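Local coordinates for VAL-1 (Chlorella virus, PDB 3GNE), which probably cleaves alginate by beta-elimination, as an alginate lyase of polysaccharide lyase family 14 encoded by a Chlorella virus, at residues T6-K14 / V31-V40; A72-P82 / V232-Y243. One frame throughout, in Å; residues are numbered along the deposited sequence. Where two conformers were deposited one is given.

From the N terminus, the chain leaves strand 3-6 for the turns of 6-14, crosses into the other large sheet through strand 21-25, and returns along 31-40, where contact 1 closes a short loop against the hairpin of strands 30-34 and 37-44. Contact 2 opens later, at 72-82, and closes only about 150 residues on, when the C-terminal strand pairs with it. The two are thus in series, neither nested nor crossed, yet they share one sheet: strand 231-241 pairs with strand 72-80, with strand 37-44 and with strand 3-6. Val-40 N lies 2.8 Å from Phe-235 O, a probable hydrogen bond joining the hairpin of contact 1 to contact 2.

Contact 1 of 2, residues T6-K14 / V31-V40; sequences TLDLNLLTK and VTTFDGKRVV
Leu-9 points its side chain at the hairpin 31-40 and touches it at three levels. Its CB meets Val-31 CG1 at 4.1 Å, CD1 lies against the backbone between Arg-38 and Val-40, 3.6 Å from Arg-38 O, and CD2 packs on Val-40 CG2 at 3.9 Å, the two side chains crossing at about a right angle. CG of Leu-9 stands anti to its carbonyl carbon (chi1 -68°), which, with chi2 extended, carries both methyls to strand 37-44. Leu-12 packs beside it: its CD2 reaches Val-31 CG2 at 3.9 Å, and this branch of Val-31 lies between Leu-12 CD2 and the carbonyl oxygen of Leu-9. Val-21 and Phe-61 of the other large sheet also touch Leu-12. On the exposed side, the Asn-10 amide comes to the edge of the Arg-38 guanidinium, the two planes 43° apart. The arginine chain bends at chi2 (72°), and NH1 is held by Thr-33 OG1 at 3.1 Å, nearly in the guanidinium plane; this bond within the hairpin limits rotation of the group. Asp-8 OD2 accepts the backbone N of Asn-10 at 2.9 Å from above its carboxylate plane. The arrangement is an Asx turn leading into a 3-10 turn, packed on a beta hairpin with a type I' turn, at one end of the concanavalin-like beta sandwich.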
loop_
_atom_site.group_PDB
_atom_site.type_symbol
_atom_site.label_atom_id
_atom_site.label_comp_id
_atom_site.label_asym_id
_atom_site.label_seq_id
_atom_site.Cartn_x
_atom_site.Cartn_y
_atom_site.Cartn_z
ATOM N N THR A 6 0.918 -16.736 1.412
ATOM C CA THR A 6 1.272 -16.113 0.134
ATOM C C THR A 6 0.041 -16.191 -0.770
ATOM O O THR A 6 -0.536 -17.279 -0.906
ATOM C CB THR A 6 2.430 -16.894 -0.498
ATOM O OG1 THR A 6 3.561 -16.839 0.373
ATOM C CG2 THR A 6 2.791 -16.276 -1.870
ATOM N N LEU A 7 -0.328 -15.075 -1.372
ATOM C CA LEU A 7 -1.474 -15.095 -2.261
ATOM C C LEU A 7 -1.188 -15.942 -3.474
ATOM O O LEU A 7 -0.158 -15.769 -4.146
ATOM C CB LEU A 7 -1.750 -13.667 -2.654
ATOM C CG LEU A 7 -2.874 -13.465 -3.674
ATOM C CD1 LEU A 7 -4.232 -14.039 -3.199
ATOM C CD2 LEU A 7 -2.985 -11.970 -3.977
ATOM N N ASP A 8 -2.116 -16.859 -3.804
ATOM C CA ASP A 8 -2.010 -17.582 -5.059
ATOM C C ASP A 8 -2.731 -16.796 -6.143
ATOM O O ASP A 8 -3.975 -16.673 -6.167
ATOM C CB ASP A 8 -2.692 -18.932 -4.848
ATOM C CG ASP A 8 -2.618 -19.792 -6.085
ATOM O OD1 ASP A 8 -2.987 -21.004 -5.959
ATOM O OD2 ASP A 8 -2.228 -19.323 -7.190
ATOM N N LEU A 9 -1.993 -16.197 -7.073
ATOM C CA LEU A 9 -2.609 -15.338 -8.079
ATOM C C LEU A 9 -3.497 -16.127 -9.045
ATOM O O LEU A 9 -4.345 -15.549 -9.715
ATOM C CB LEU A 9 -1.554 -14.591 -8.907
ATOM C CG LEU A 9 -0.798 -13.544 -8.102
ATOM C CD1 LEU A 9 0.306 -12.992 -8.992
ATOM C CD2 LEU A 9 -1.697 -12.437 -7.593
ATOM N N ASN A 10 -3.322 -17.448 -9.089
ATOM C CA ASN A 10 -4.264 -18.225 -9.895
ATOM C C ASN A 10 -5.656 -18.268 -9.278
ATOM O O ASN A 10 -6.632 -18.685 -9.947
ATOM C CB ASN A 10 -3.739 -19.657 -10.028
ATOM C CG ASN A 10 -2.473 -19.667 -10.873
ATOM O OD1 ASN A 10 -1.533 -20.380 -10.537
ATOM N ND2 ASN A 10 -2.508 -18.840 -11.896
ATOM N N LEU A 11 -5.752 -17.806 -8.019
ATOM C CA LEU A 11 -7.099 -17.693 -7.421
ATOM C C LEU A 11 -7.570 -16.237 -7.291
ATOM O O LEU A 11 -8.587 -15.977 -6.606
ATOM C CB LEU A 11 -7.033 -18.330 -6.006
ATOM C CG LEU A 11 -6.647 -19.831 -6.006
ATOM C CD1 LEU A 11 -6.533 -20.311 -4.558
ATOM C CD2 LEU A 11 -7.642 -20.648 -6.777
ATOM N N LEU A 12 -6.871 -15.257 -7.899
ATOM C CA LEU A 12 -7.152 -13.865 -7.637
ATOM C C LEU A 12 -8.628 -13.484 -7.846
ATOM O O LEU A 12 -9.125 -12.736 -7.002
ATOM C CB LEU A 12 -6.283 -13.003 -8.573
ATOM C CG LEU A 12 -6.353 -11.487 -8.279
ATOM C CD1 LEU A 12 -5.867 -11.149 -6.899
ATOM C CD2 LEU A 12 -5.544 -10.800 -9.361
ATOM N N THR A 13 -9.248 -14.024 -8.886
ATOM C CA THR A 13 -10.656 -13.646 -9.132
ATOM C C THR A 13 -11.581 -14.798 -8.767
ATOM O O THR A 13 -12.708 -14.788 -9.244
ATOM C CB THR A 13 -10.883 -13.242 -10.595
ATOM O OG1 THR A 13 -10.461 -14.358 -11.441
ATOM C CG2 THR A 13 -10.094 -12.014 -10.977
ATOM N N LYS A 14 -11.140 -15.752 -7.957
ATOM C CA LYS A 14 -11.901 -16.911 -7.517
ATOM C C LYS A 14 -11.893 -16.955 -6.005
ATOM O O LYS A 14 -12.122 -18.028 -5.430
ATOM C CB LYS A 14 -11.294 -18.229 -8.062
ATOM C CG LYS A 14 -11.161 -18.251 -9.561
ATOM C CD LYS A 14 -10.576 -19.584 -10.084
ATOM C CE LYS A 14 -9.925 -19.285 -11.432
ATOM N NZ LYS A 14 -9.722 -20.377 -12.403
ATOM N N VAL A 31 -3.354 -11.547 -14.889
ATOM C CA VAL A 31 -2.475 -12.567 -14.323
ATOM C C VAL A 31 -1.820 -13.340 -15.463
ATOM O O VAL A 31 -2.470 -13.798 -16.394
ATOM C CB VAL A 31 -3.272 -13.526 -13.385
ATOM C CG1 VAL A 31 -2.439 -14.682 -12.885
ATOM C CG2 VAL A 31 -3.773 -12.724 -12.199
ATOM N N THR A 32 -0.494 -13.463 -15.403
ATOM C CA THR A 32 0.263 -14.094 -16.483
ATOM C C THR A 32 1.546 -14.592 -15.896
ATOM O O THR A 32 1.754 -14.607 -14.676
ATOM C CB THR A 32 0.435 -13.082 -17.635
ATOM O OG1 THR A 32 0.961 -13.756 -18.788
ATOM C CG2 THR A 32 1.389 -11.961 -17.247
ATOM N N THR A 33 2.394 -15.073 -16.817
ATOM C CA THR A 33 3.713 -15.536 -16.427
ATOM C C THR A 33 4.778 -14.628 -17.036
ATOM O O THR A 33 4.682 -14.329 -18.227
ATOM C CB THR A 33 3.923 -16.968 -16.949
ATOM O OG1 THR A 33 3.009 -17.802 -16.215
ATOM C CG2 THR A 33 5.323 -17.483 -16.634
ATOM N N PHE A 34 5.724 -14.253 -16.188
ATOM C CA PHE A 34 6.783 -13.347 -16.674
ATOM C C PHE A 34 8.020 -13.736 -15.915
ATOM O O PHE A 34 7.970 -13.907 -14.668
ATOM C CB PHE A 34 6.384 -11.866 -16.510
ATOM C CG PHE A 34 7.553 -10.905 -16.800
ATOM C CD1 PHE A 34 7.866 -10.629 -18.134
ATOM C CD2 PHE A 34 8.294 -10.324 -15.818
ATOM C CE1 PHE A 34 8.939 -9.788 -18.444
ATOM C CE2 PHE A 34 9.358 -9.494 -16.093
ATOM C CZ PHE A 34 9.684 -9.251 -17.420
ATOM N N ASP A 35 9.158 -13.943 -16.592
ATOM C CA ASP A 35 10.410 -14.263 -15.909
ATOM C C ASP A 35 10.264 -15.475 -14.975
ATOM O O ASP A 35 10.861 -15.498 -13.885
ATOM C CB ASP A 35 10.900 -13.072 -15.081
ATOM C CG ASP A 35 12.337 -13.192 -14.657
ATOM O OD1 ASP A 35 13.119 -13.892 -15.359
ATOM O OD2 ASP A 35 12.734 -12.603 -13.629
ATOM N N GLY A 36 9.466 -16.450 -15.425
ATOM C CA GLY A 36 9.338 -17.708 -14.699
ATOM C C GLY A 36 8.460 -17.632 -13.472
ATOM O O GLY A 36 8.401 -18.592 -12.690
ATOM N N LYS A 37 7.784 -16.501 -13.275
ATOM C CA LYS A 37 6.949 -16.286 -12.108
ATOM C C LYS A 37 5.507 -16.020 -12.495
ATOM O O LYS A 37 5.235 -15.521 -13.621
ATOM C CB LYS A 37 7.432 -15.067 -11.318
ATOM C CG LYS A 37 8.885 -15.145 -10.859
ATOM C CD LYS A 37 9.298 -13.806 -10.248
ATOM C CE LYS A 37 10.796 -13.779 -9.927
ATOM N NZ LYS A 37 11.087 -14.701 -8.793
ATOM N N ARG A 38 4.599 -16.349 -11.551
ATOM C CA ARG A 38 3.186 -16.020 -11.775
ATOM C C ARG A 38 3.019 -14.585 -11.288
ATOM O O ARG A 38 3.377 -14.375 -10.124
ATOM C CB ARG A 38 2.271 -17.014 -11.046
ATOM C CG ARG A 38 0.864 -16.989 -11.625
ATOM C CD ARG A 38 0.836 -17.648 -12.996
ATOM N NE ARG A 38 -0.493 -17.766 -13.548
ATOM C CZ ARG A 38 -0.911 -17.709 -14.801
ATOM N NH1 ARG A 38 -0.085 -17.522 -15.806
ATOM N NH2 ARG A 38 -2.191 -17.835 -15.134
ATOM N N VAL A 39 2.585 -13.684 -12.148
ATOM C CA VAL A 39 2.564 -12.272 -11.827
ATOM C C VAL A 39 1.239 -11.662 -12.236
ATOM O O VAL A 39 0.445 -12.247 -12.947
ATOM C CB VAL A 39 3.690 -11.538 -12.617
ATOM C CG1 VAL A 39 5.033 -12.230 -12.418
ATOM C CG2 VAL A 39 3.340 -11.429 -14.090
ATOM N N VAL A 40 1.030 -10.404 -11.770
ATOM C CA VAL A 40 0.035 -9.560 -12.425
ATOM C C VAL A 40 0.823 -8.553 -13.263
ATOM O O VAL A 40 1.703 -7.848 -12.764
ATOM C CB VAL A 40 -0.886 -8.823 -11.440
ATOM C CG1 VAL A 40 -1.942 -8.052 -12.239
ATOM C CG2 VAL A 40 -1.568 -9.802 -10.496
#

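Contact 2 of 2, residues A72-P82 / V232-Y243; sequences AITFAWEVFYP and VAYFTNFQMKKY
Phe-235 and Val-79 pack tightly on the buried side of this antiparallel pair: Val-79 CG2 sits over one face of the Phe-235 ring, 3.7 Å from its centroid, while Trp-77 CD1 comes to the ring's edge. Trp-77 CB forms a CH-pi contact over the Phe-238 ring. Farther along, Phe-75 CE1 meets Met-240 CG at 3.5 Å, the side chains running side by side with the sulfur oblique to the ring. These side chains lie between the two sheets of the concanavalin-like sandwich, where Phe-215 of the facing sheet stacks on Phe-75. Between Ala-76 and Glu-78 the register slips by one residue, a beta bulge in which Asn-237 has positive phi. Glu-78 and Asn-237 belong to the other, more polar and partly exposed side. There Asn-237 ND2 donates to Glu-78 OE2 at 2.9 Å, almost straight (168°) but from above the carboxylate plane, the flat groups nearly perpendicular. Lys-241 CD touches Ala-76 CB at 3.9 Å, and NZ goes on to a salt bridge with Glu-169. Past the last bridged pair, Thr-74 with Lys-241, a water joins Ala-72 O (2.7 Å) to Tyr-243 N (2.9 Å).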
loop_
_atom_site.group_PDB
_atom_site.type_symbol
_atom_site.label_atom_id
_atom_site.label_comp_id
_atom_site.label_asym_id
_atom_site.label_seq_id
_atom_site.Cartn_x
_atom_site.Cartn_y
_atom_site.Cartn_z
ATOM N N ALA A 72 -1.073 -6.102 14.478
ATOM C CA ALA A 72 0.240 -5.803 13.849
ATOM C C ALA A 72 0.410 -6.767 12.712
ATOM O O ALA A 72 0.314 -7.985 12.928
ATOM C CB ALA A 72 1.362 -5.961 14.883
ATOM N N ILE A 73 0.671 -6.250 11.503
ATOM C CA ILE A 73 0.852 -7.139 10.382
ATOM C C ILE A 73 1.711 -6.458 9.328
ATOM O O ILE A 73 1.724 -5.207 9.271
ATOM C CB ILE A 73 -0.542 -7.503 9.806
ATOM C CG1 ILE A 73 -0.531 -8.823 9.042
ATOM C CG2 ILE A 73 -1.116 -6.383 8.940
ATOM C CD1 ILE A 73 -0.226 -10.027 9.898
ATOM N N THR A 74 2.337 -7.270 8.500
ATOM C CA THR A 74 3.123 -6.764 7.369
ATOM C C THR A 74 2.584 -7.387 6.088
ATOM O O THR A 74 2.193 -8.555 6.059
ATOM C CB THR A 74 4.590 -7.116 7.628
ATOM O OG1 THR A 74 4.972 -6.299 8.757
ATOM C CG2 THR A 74 5.454 -6.782 6.420
ATOM N N PHE A 75 2.547 -6.573 5.032
ATOM C CA PHE A 75 2.285 -7.106 3.706
ATOM C C PHE A 75 3.504 -6.810 2.835
ATOM O O PHE A 75 4.220 -5.794 3.037
ATOM C CB PHE A 75 1.019 -6.465 3.089
ATOM C CG PHE A 75 -0.227 -7.115 3.732
ATOM C CD1 PHE A 75 -0.707 -8.307 3.217
ATOM C CD2 PHE A 75 -0.850 -6.517 4.811
ATOM C CE1 PHE A 75 -1.792 -8.959 3.806
ATOM C CE2 PHE A 75 -1.959 -7.115 5.408
ATOM C CZ PHE A 75 -2.425 -8.286 4.845
ATOM N N ALA A 76 3.738 -7.707 1.902
ATOM C CA ALA A 76 4.958 -7.610 1.083
ATOM C C ALA A 76 4.637 -8.061 -0.340
ATOM O O ALA A 76 3.688 -8.829 -0.557
ATOM C CB ALA A 76 6.044 -8.485 1.683
ATOM N N TRP A 77 5.391 -7.564 -1.288
ATOM C CA TRP A 77 5.210 -7.934 -2.700
ATOM C C TRP A 77 6.495 -7.574 -3.423
ATOM O O TRP A 77 7.363 -6.886 -2.843
ATOM C CB TRP A 77 4.017 -7.223 -3.379
ATOM C CG TRP A 77 4.068 -5.728 -3.211
ATOM C CD1 TRP A 77 4.661 -4.822 -4.058
ATOM C CD2 TRP A 77 3.530 -4.953 -2.137
ATOM N NE1 TRP A 77 4.512 -3.529 -3.571
ATOM C CE2 TRP A 77 3.818 -3.589 -2.388
ATOM C CE3 TRP A 77 2.807 -5.296 -0.959
ATOM C CZ2 TRP A 77 3.428 -2.550 -1.530
ATOM C CZ3 TRP A 77 2.422 -4.246 -0.115
ATOM C CH2 TRP A 77 2.726 -2.920 -0.389
ATOM N N GLU A 78 6.606 -8.050 -4.645
ATOM C CA GLU A 78 7.764 -7.693 -5.469
ATOM C C GLU A 78 7.291 -7.036 -6.735
ATOM O O GLU A 78 6.224 -7.386 -7.258
ATOM C CB GLU A 78 8.584 -8.955 -5.836
ATOM C CG GLU A 78 9.071 -9.604 -4.501
ATOM C CD GLU A 78 9.770 -10.910 -4.779
ATOM O OE1 GLU A 78 10.257 -11.116 -5.900
ATOM O OE2 GLU A 78 9.909 -11.756 -3.885
ATOM N N VAL A 79 8.063 -6.068 -7.242
ATOM C CA VAL A 79 7.659 -5.393 -8.502
ATOM C C VAL A 79 8.840 -5.213 -9.434
ATOM O O VAL A 79 9.944 -4.896 -9.039
ATOM C CB VAL A 79 7.028 -4.042 -8.137
ATOM C CG1 VAL A 79 8.051 -3.159 -7.402
ATOM C CG2 VAL A 79 6.490 -3.358 -9.394
ATOM N N PHE A 80 8.579 -5.484 -10.704
ATOM C CA PHE A 80 9.548 -5.381 -11.787
ATOM C C PHE A 80 9.103 -4.248 -12.731
ATOM O O PHE A 80 7.997 -4.315 -13.293
ATOM C CB PHE A 80 9.583 -6.709 -12.508
ATOM C CG PHE A 80 10.672 -6.893 -13.559
ATOM C CD1 PHE A 80 11.740 -7.753 -13.272
ATOM C CD2 PHE A 80 10.672 -6.288 -14.796
ATOM C CE1 PHE A 80 12.704 -7.987 -14.226
ATOM C CE2 PHE A 80 11.637 -6.512 -15.762
ATOM C CZ PHE A 80 12.678 -7.372 -15.489
ATOM N N TYR A 81 9.974 -3.263 -12.852
ATOM C CA TYR A 81 9.807 -2.117 -13.763
ATOM C C TYR A 81 10.760 -2.307 -14.942
ATOM O O TYR A 81 11.974 -2.108 -14.714
ATOM C CB TYR A 81 10.143 -0.827 -13.027
ATOM C CG TYR A 81 9.073 -0.496 -11.979
ATOM C CD1 TYR A 81 7.830 -0.029 -12.461
ATOM C CD2 TYR A 81 9.287 -0.607 -10.610
ATOM C CE1 TYR A 81 6.841 0.295 -11.513
ATOM C CE2 TYR A 81 8.281 -0.294 -9.693
ATOM C CZ TYR A 81 7.073 0.160 -10.180
ATOM O OH TYR A 81 6.039 0.476 -9.299
ATOM N N PRO A 82 10.276 -2.650 -16.116
ATOM C CA PRO A 82 11.193 -2.767 -17.242
ATOM C C PRO A 82 11.905 -1.452 -17.494
ATOM O O PRO A 82 11.319 -0.384 -17.307
ATOM C CB PRO A 82 10.262 -3.095 -18.415
ATOM C CG PRO A 82 9.073 -3.780 -17.767
ATOM C CD PRO A 82 8.892 -2.982 -16.469
ATOM N N VAL A 232 3.871 -0.861 -18.657
ATOM C CA VAL A 232 3.510 -1.938 -17.751
ATOM C C VAL A 232 4.554 -2.160 -16.685
ATOM O O VAL A 232 5.734 -1.846 -16.860
ATOM C CB VAL A 232 3.285 -3.273 -18.486
ATOM C CG1 VAL A 232 2.341 -3.094 -19.682
ATOM C CG2 VAL A 232 4.587 -3.864 -18.964
ATOM N N ALA A 233 4.121 -2.716 -15.572
ATOM C CA ALA A 233 4.982 -3.215 -14.521
ATOM C C ALA A 233 4.438 -4.574 -14.112
ATOM O O ALA A 233 3.264 -4.874 -14.358
ATOM C CB ALA A 233 5.043 -2.259 -13.341
ATOM N N TYR A 234 5.265 -5.368 -13.444
ATOM C CA TYR A 234 4.795 -6.679 -13.016
ATOM C C TYR A 234 4.884 -6.818 -11.496
ATOM O O TYR A 234 5.907 -6.475 -10.907
ATOM C CB TYR A 234 5.621 -7.801 -13.660
ATOM C CG TYR A 234 5.674 -7.717 -15.162
ATOM C CD1 TYR A 234 4.723 -8.358 -15.954
ATOM C CD2 TYR A 234 6.696 -6.985 -15.787
ATOM C CE1 TYR A 234 4.773 -8.267 -17.346
ATOM C CE2 TYR A 234 6.752 -6.910 -17.157
ATOM C CZ TYR A 234 5.800 -7.554 -17.929
ATOM O OH TYR A 234 5.908 -7.453 -19.318
ATOM N N PHE A 235 3.836 -7.333 -10.884
ATOM C CA PHE A 235 3.809 -7.540 -9.445
ATOM C C PHE A 235 3.680 -9.027 -9.144
ATOM O O PHE A 235 2.983 -9.762 -9.824
ATOM C CB PHE A 235 2.558 -6.798 -8.841
ATOM C CG PHE A 235 2.738 -5.284 -8.860
ATOM C CD1 PHE A 235 3.335 -4.605 -7.822
ATOM C CD2 PHE A 235 2.270 -4.566 -9.973
ATOM C CE1 PHE A 235 3.475 -3.212 -7.846
ATOM C CE2 PHE A 235 2.402 -3.178 -10.013
ATOM C CZ PHE A 235 3.013 -2.488 -8.955
ATOM N N THR A 236 4.356 -9.462 -8.094
ATOM C CA THR A 236 4.313 -10.900 -7.774
ATOM C C THR A 236 4.568 -11.110 -6.310
ATOM O O THR A 236 5.009 -10.214 -5.608
ATOM C CB THR A 236 5.360 -11.656 -8.648
ATOM O OG1 THR A 236 5.113 -13.067 -8.570
ATOM C CG2 THR A 236 6.797 -11.326 -8.193
ATOM N N ASN A 237 4.327 -12.346 -5.853
ATOM C CA ASN A 237 4.735 -12.794 -4.537
ATOM C C ASN A 237 4.135 -11.916 -3.440
ATOM O O ASN A 237 4.857 -11.416 -2.561
ATOM C CB ASN A 237 6.277 -12.842 -4.407
ATOM C CG ASN A 237 6.663 -13.794 -3.294
ATOM O OD1 ASN A 237 5.907 -14.676 -2.884
ATOM N ND2 ASN A 237 7.894 -13.598 -2.772
ATOM N N PHE A 238 2.838 -11.732 -3.474
ATOM C CA PHE A 238 2.145 -11.003 -2.410
ATOM C C PHE A 238 2.099 -11.878 -1.163
ATOM O O PHE A 238 1.617 -13.013 -1.211
ATOM C CB PHE A 238 0.695 -10.704 -2.847
ATOM C CG PHE A 238 0.619 -9.644 -3.928
ATOM C CD1 PHE A 238 0.457 -8.310 -3.570
ATOM C CD2 PHE A 238 0.688 -9.954 -5.276
ATOM C CE1 PHE A 238 0.329 -7.333 -4.600
ATOM C CE2 PHE A 238 0.583 -9.025 -6.282
ATOM C CZ PHE A 238 0.416 -7.693 -5.925
ATOM N N GLN A 239 2.626 -11.389 -0.041
ATOM C CA GLN A 239 2.729 -12.121 1.194
ATOM C C GLN A 239 2.153 -11.317 2.351
ATOM O O GLN A 239 2.233 -10.102 2.388
ATOM C CB GLN A 239 4.220 -12.429 1.516
ATOM C CG GLN A 239 4.841 -13.322 0.453
ATOM C CD GLN A 239 6.305 -13.568 0.704
ATOM O OE1 GLN A 239 6.982 -12.591 1.049
ATOM N NE2 GLN A 239 6.823 -14.774 0.545
ATOM N N MET A 240 1.605 -12.108 3.284
ATOM C CA MET A 240 1.196 -11.563 4.570
ATOM C C MET A 240 2.218 -12.068 5.589
ATOM O O MET A 240 2.424 -13.301 5.640
ATOM C CB MET A 240 -0.221 -11.967 4.962
ATOM C CG MET A 240 -0.680 -11.227 6.211
ATOM S SD MET A 240 -2.374 -11.566 6.719
ATOM C CE MET A 240 -2.293 -13.374 7.105
ATOM N N LYS A 241 2.835 -11.191 6.353
ATOM C CA LYS A 241 3.967 -11.572 7.202
ATOM C C LYS A 241 3.757 -11.082 8.625
ATOM O O LYS A 241 3.030 -10.106 8.815
ATOM C CB LYS A 241 5.275 -10.976 6.647
ATOM C CG LYS A 241 5.574 -11.460 5.210
ATOM C CD LYS A 241 6.866 -10.842 4.648
ATOM C CE LYS A 241 8.065 -11.295 5.461
ATOM N NZ LYS A 241 9.343 -10.798 4.848
ATOM N N LYS A 242 4.442 -11.746 9.540
ATOM C CA LYS A 242 4.433 -11.212 10.916
ATOM C C LYS A 242 5.042 -9.823 10.931
ATOM O O LYS A 242 6.028 -9.516 10.215
ATOM C CB LYS A 242 5.200 -12.246 11.741
ATOM C CG LYS A 242 4.300 -13.504 11.932
ATOM C CD LYS A 242 5.069 -14.724 12.366
ATOM C CE LYS A 242 4.404 -16.075 12.141
ATOM N NZ LYS A 242 4.168 -16.369 10.694
ATOM N N TYR A 243 4.517 -8.945 11.782
ATOM C CA TYR A 243 5.191 -7.651 12.035
ATOM C C TYR A 243 6.506 -7.930 12.788
ATOM O O TYR A 243 6.472 -8.507 13.863
ATOM C CB TYR A 243 4.277 -6.736 12.844
ATOM C CG TYR A 243 4.833 -5.350 12.967
ATOM C CD1 TYR A 243 4.502 -4.367 12.064
ATOM C CD2 TYR A 243 5.644 -5.009 14.034
ATOM C CE1 TYR A 243 4.987 -3.083 12.170
ATOM C CE2 TYR A 243 6.170 -3.719 14.164
ATOM C CZ TYR A 243 5.823 -2.774 13.232
ATOM O OH TYR A 243 6.338 -1.511 13.347
HETATM O O HOH W 1 2.236 -9.819 13.408
#